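Local coordinates for AbyA5 (Verrucosispora maris, PDB 4YWF), which catalyses an acetate elimination in spirotetronate biosynthesis, acting as a lyase on a scaffold resembling that of alpha/beta-hydrolase esterases, at residues A[125-137]-A[171-185]. The protein carries 4 engineered substitutions. Sequence-based numbering, arbitrary orientation.
Sequences PGGVVRAWAAGLS and AAVVTEMPGVGENEL. Engineered in segment 171-185: Met-177 (natural residue Leu).
The guanidinium of Arg-130 and the carboxylate of Glu-182 meet with their planes 74° apart: Glu-182 OE1 lies in the guanidinium plane at its edge, while OE2 approaches obliquely. Arg-130 NH1 and Glu-182 OE2 form a salt bridge at 3.3 Å, though its hydrogen bond is weak and bent; their stronger partners are Glu-121 and Lys-155 respectively. The indole of Trp-132 meets Phe-107 edge-to-face and gives NE1 to Glu-156. Glu-184 turns a carboxylate back on the strand, OE1 accepting from Val-128 N at 3.2 Å from above its plane, while Glu-184 N donates to Val-128 O. Gly-127 has a positive phi (142°), and a side chain would run into Glu-184 CB. Further along, the segments pair as antiparallel strands of the central alpha/beta-hydrolase sheet: Trp-132 with Val-174 and Ala-134 with Ala-172 are hydrogen-bonded pairs, all four side chains turning to the face packed by Leu-162 of helix 162-167. Next along, the chi1 of Thr-175 (-173°) swings OG1 across to Arg-130 O, to which it donates at 3.0 Å; a water bridges that oxygen to Glu-176 OE2, which also pairs with Lys-155. Asn-183 sends ND2 to Glu-176 O (2.9 Å) and takes Leu-185 N on OD1 in an Asx turn. A leucine in its place would probably leave both backbone groups without these partners. Val-129 lies alongside this amide, its CG2 3.5 Å from Leu-185 CD1.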
# COMPACT_ATOMS: atom_id res chain seq x y z
N PRO A 125 -14.91 -11.20 -10.15
CA PRO A 125 -14.66 -11.68 -11.51
C PRO A 125 -13.24 -12.17 -11.72
O PRO A 125 -13.05 -13.30 -12.10
CB PRO A 125 -14.92 -10.42 -12.37
CG PRO A 125 -15.23 -9.30 -11.42
CD PRO A 125 -15.75 -10.00 -10.20
N GLY A 126 -12.24 -11.33 -11.43
CA GLY A 126 -10.84 -11.62 -11.73
C GLY A 126 -10.06 -12.40 -10.68
O GLY A 126 -8.85 -12.64 -10.85
N GLY A 127 -10.70 -12.72 -9.56
CA GLY A 127 -10.01 -13.43 -8.45
C GLY A 127 -10.47 -12.94 -7.06
O GLY A 127 -11.32 -12.05 -6.91
N VAL A 128 -9.93 -13.54 -6.01
CA VAL A 128 -10.36 -13.21 -4.68
C VAL A 128 -9.53 -12.04 -4.11
O VAL A 128 -8.37 -12.00 -4.35
CB VAL A 128 -10.27 -14.43 -3.76
CG1 VAL A 128 -10.35 -14.03 -2.27
CG2 VAL A 128 -11.40 -15.40 -4.13
N VAL A 129 -10.14 -11.11 -3.39
CA VAL A 129 -9.40 -10.03 -2.67
C VAL A 129 -9.77 -10.12 -1.20
O VAL A 129 -10.95 -10.08 -0.89
CB VAL A 129 -9.85 -8.62 -3.19
CG1 VAL A 129 -9.14 -7.50 -2.46
CG2 VAL A 129 -9.59 -8.51 -4.67
N ARG A 130 -8.79 -10.26 -0.30
CA ARG A 130 -9.03 -10.19 1.15
C ARG A 130 -8.63 -8.84 1.75
O ARG A 130 -7.73 -8.15 1.24
CB ARG A 130 -8.30 -11.33 1.91
CG ARG A 130 -8.97 -12.67 1.71
CD ARG A 130 -8.08 -13.85 2.04
NE ARG A 130 -8.88 -15.00 2.47
CZ ARG A 130 -8.77 -15.65 3.63
NH1 ARG A 130 -7.83 -15.32 4.51
NH2 ARG A 130 -9.59 -16.65 3.92
N ALA A 131 -9.27 -8.49 2.87
CA ALA A 131 -9.05 -7.21 3.54
C ALA A 131 -9.27 -7.41 5.02
O ALA A 131 -9.94 -8.38 5.44
CB ALA A 131 -10.00 -6.17 2.93
N TRP A 132 -8.71 -6.52 5.82
CA TRP A 132 -8.95 -6.50 7.25
C TRP A 132 -9.64 -5.19 7.56
O TRP A 132 -9.28 -4.18 6.96
CB TRP A 132 -7.65 -6.57 8.05
CG TRP A 132 -6.96 -7.85 7.93
CD1 TRP A 132 -5.80 -8.11 7.24
CD2 TRP A 132 -7.38 -9.09 8.52
NE1 TRP A 132 -5.46 -9.46 7.38
CE2 TRP A 132 -6.42 -10.07 8.16
CE3 TRP A 132 -8.43 -9.46 9.36
CZ2 TRP A 132 -6.52 -11.39 8.56
CZ3 TRP A 132 -8.50 -10.79 9.81
CH2 TRP A 132 -7.55 -11.72 9.41
N ALA A 133 -10.61 -5.20 8.47
CA ALA A 133 -11.36 -3.99 8.76
C ALA A 133 -11.67 -3.84 10.24
O ALA A 133 -11.67 -4.82 10.98
CB ALA A 133 -12.65 -3.98 7.99
N ALA A 134 -11.94 -2.59 10.65
CA ALA A 134 -12.38 -2.32 12.02
C ALA A 134 -13.23 -1.11 11.98
O ALA A 134 -13.21 -0.38 10.98
CB ALA A 134 -11.23 -2.11 12.97
N GLY A 135 -14.00 -0.92 13.04
CA GLY A 135 -14.87 0.26 13.13
C GLY A 135 -16.12 0.14 12.28
O GLY A 135 -16.80 1.14 12.07
N LEU A 136 -16.49 -1.06 11.83
CA LEU A 136 -17.72 -1.24 11.09
C LEU A 136 -18.96 -1.23 12.00
O LEU A 136 -18.86 -1.61 13.15
CB LEU A 136 -17.73 -2.59 10.32
CG LEU A 136 -16.57 -2.88 9.38
CD1 LEU A 136 -16.72 -4.21 8.66
CD2 LEU A 136 -16.46 -1.77 8.37
N SER A 137 -20.12 -0.82 11.48
CA SER A 137 -21.34 -0.62 12.31
C SER A 137 -22.59 -0.39 11.44
O SER A 137 -22.56 0.40 10.51
CB SER A 137 -21.13 0.59 13.26
OG SER A 137 -22.18 0.72 14.21
N ALA A 171 -14.58 3.88 9.80
CA ALA A 171 -14.58 2.53 9.32
C ALA A 171 -13.32 2.33 8.44
O ALA A 171 -13.23 2.82 7.33
CB ALA A 171 -15.84 2.28 8.54
N ALA A 172 -12.34 1.60 8.98
CA ALA A 172 -11.00 1.47 8.42
C ALA A 172 -10.89 0.09 7.74
O ALA A 172 -11.28 -0.91 8.31
CB ALA A 172 -9.91 1.66 9.49
N VAL A 173 -10.44 0.09 6.49
CA VAL A 173 -10.31 -1.12 5.72
C VAL A 173 -8.94 -1.16 5.05
O VAL A 173 -8.60 -0.27 4.22
CB VAL A 173 -11.32 -1.17 4.61
CG1 VAL A 173 -11.11 -2.44 3.79
CG2 VAL A 173 -12.74 -1.10 5.16
N VAL A 174 -8.16 -2.17 5.37
CA VAL A 174 -6.77 -2.23 4.93
C VAL A 174 -6.71 -3.42 3.96
O VAL A 174 -7.14 -4.56 4.28
CB VAL A 174 -5.80 -2.45 6.10
CG1 VAL A 174 -4.41 -2.79 5.57
CG2 VAL A 174 -5.73 -1.21 7.01
N THR A 175 -6.26 -3.16 2.78
CA THR A 175 -6.04 -4.24 1.83
C THR A 175 -4.67 -4.05 1.15
O THR A 175 -3.78 -3.34 1.71
CB THR A 175 -7.24 -4.30 0.86
OG1 THR A 175 -7.15 -5.45 -0.01
CG2 THR A 175 -7.31 -3.00 0.07
N GLU A 176 -4.51 -4.64 -0.04
CA GLU A 176 -3.21 -4.71 -0.70
C GLU A 176 -3.47 -4.71 -2.22
O GLU A 176 -4.59 -4.96 -2.66
CB GLU A 176 -2.43 -5.98 -0.28
CG GLU A 176 -3.31 -7.24 -0.40
CD GLU A 176 -2.89 -8.34 0.56
OE1 GLU A 176 -1.83 -8.18 1.16
OE2 GLU A 176 -3.62 -9.37 0.70
N MSE A 177 -2.44 -4.39 -3.00
CA MSE A 177 -2.60 -4.26 -4.47
C MSE A 177 -2.86 -5.56 -5.20
O MSE A 177 -2.64 -6.62 -4.61
CB MSE A 177 -1.33 -3.59 -5.05
CG MSE A 177 -1.41 -2.10 -4.77
SE MSE A 177 0.09 -1.07 -5.55
CE MSE A 177 -0.40 -1.34 -7.47
N PRO A 178 -3.33 -5.51 -6.49
CA PRO A 178 -3.48 -6.73 -7.30
C PRO A 178 -2.17 -7.43 -7.39
O PRO A 178 -1.15 -6.79 -7.71
CB PRO A 178 -3.90 -6.18 -8.68
CG PRO A 178 -4.62 -4.91 -8.37
CD PRO A 178 -3.93 -4.33 -7.18
N GLY A 179 -2.16 -8.71 -7.03
CA GLY A 179 -1.00 -9.49 -7.11
C GLY A 179 -0.18 -9.54 -5.86
O GLY A 179 0.77 -10.32 -5.79
N VAL A 180 -0.47 -8.66 -4.87
CA VAL A 180 0.29 -8.56 -3.67
C VAL A 180 -0.44 -9.38 -2.62
O VAL A 180 -1.67 -9.33 -2.53
CB VAL A 180 0.41 -7.08 -3.23
CG1 VAL A 180 1.07 -6.92 -1.91
CG2 VAL A 180 1.16 -6.25 -4.28
N GLY A 181 0.33 -10.18 -1.84
CA GLY A 181 -0.21 -10.93 -0.73
C GLY A 181 -1.27 -11.90 -1.21
O GLY A 181 -1.02 -12.73 -2.10
N GLU A 182 -2.49 -11.74 -0.68
CA GLU A 182 -3.56 -12.61 -0.99
C GLU A 182 -4.45 -12.03 -2.10
O GLU A 182 -5.47 -12.67 -2.45
CB GLU A 182 -4.43 -12.87 0.25
CG GLU A 182 -3.72 -13.36 1.49
CD GLU A 182 -4.73 -13.66 2.56
OE1 GLU A 182 -5.20 -12.71 3.28
OE2 GLU A 182 -5.08 -14.88 2.69
N ASN A 183 -4.13 -10.84 -2.62
CA ASN A 183 -4.99 -10.24 -3.60
C ASN A 183 -4.67 -10.93 -4.92
O ASN A 183 -3.56 -10.82 -5.44
CB ASN A 183 -4.75 -8.73 -3.66
CG ASN A 183 -5.56 -8.02 -4.75
OD1 ASN A 183 -5.94 -8.61 -5.78
ND2 ASN A 183 -5.80 -6.75 -4.56
N GLU A 184 -5.65 -11.67 -5.45
CA GLU A 184 -5.44 -12.54 -6.59
C GLU A 184 -5.48 -11.88 -7.97
O GLU A 184 -5.16 -12.52 -8.98
CB GLU A 184 -6.46 -13.73 -6.53
CG GLU A 184 -5.93 -14.80 -5.54
CD GLU A 184 -6.90 -15.96 -5.26
OE1 GLU A 184 -7.91 -16.08 -5.96
OE2 GLU A 184 -6.66 -16.72 -4.30
N LEU A 185 -5.88 -10.62 -8.03
CA LEU A 185 -6.11 -9.96 -9.29
C LEU A 185 -4.82 -9.65 -10.07
O LEU A 185 -3.72 -9.57 -9.52
CB LEU A 185 -6.85 -8.65 -9.06
CG LEU A 185 -8.21 -8.67 -8.36
CD1 LEU A 185 -8.47 -7.30 -7.78
CD2 LEU A 185 -9.35 -9.10 -9.28
O HOH W 1 -6.04 -9.27 -0.52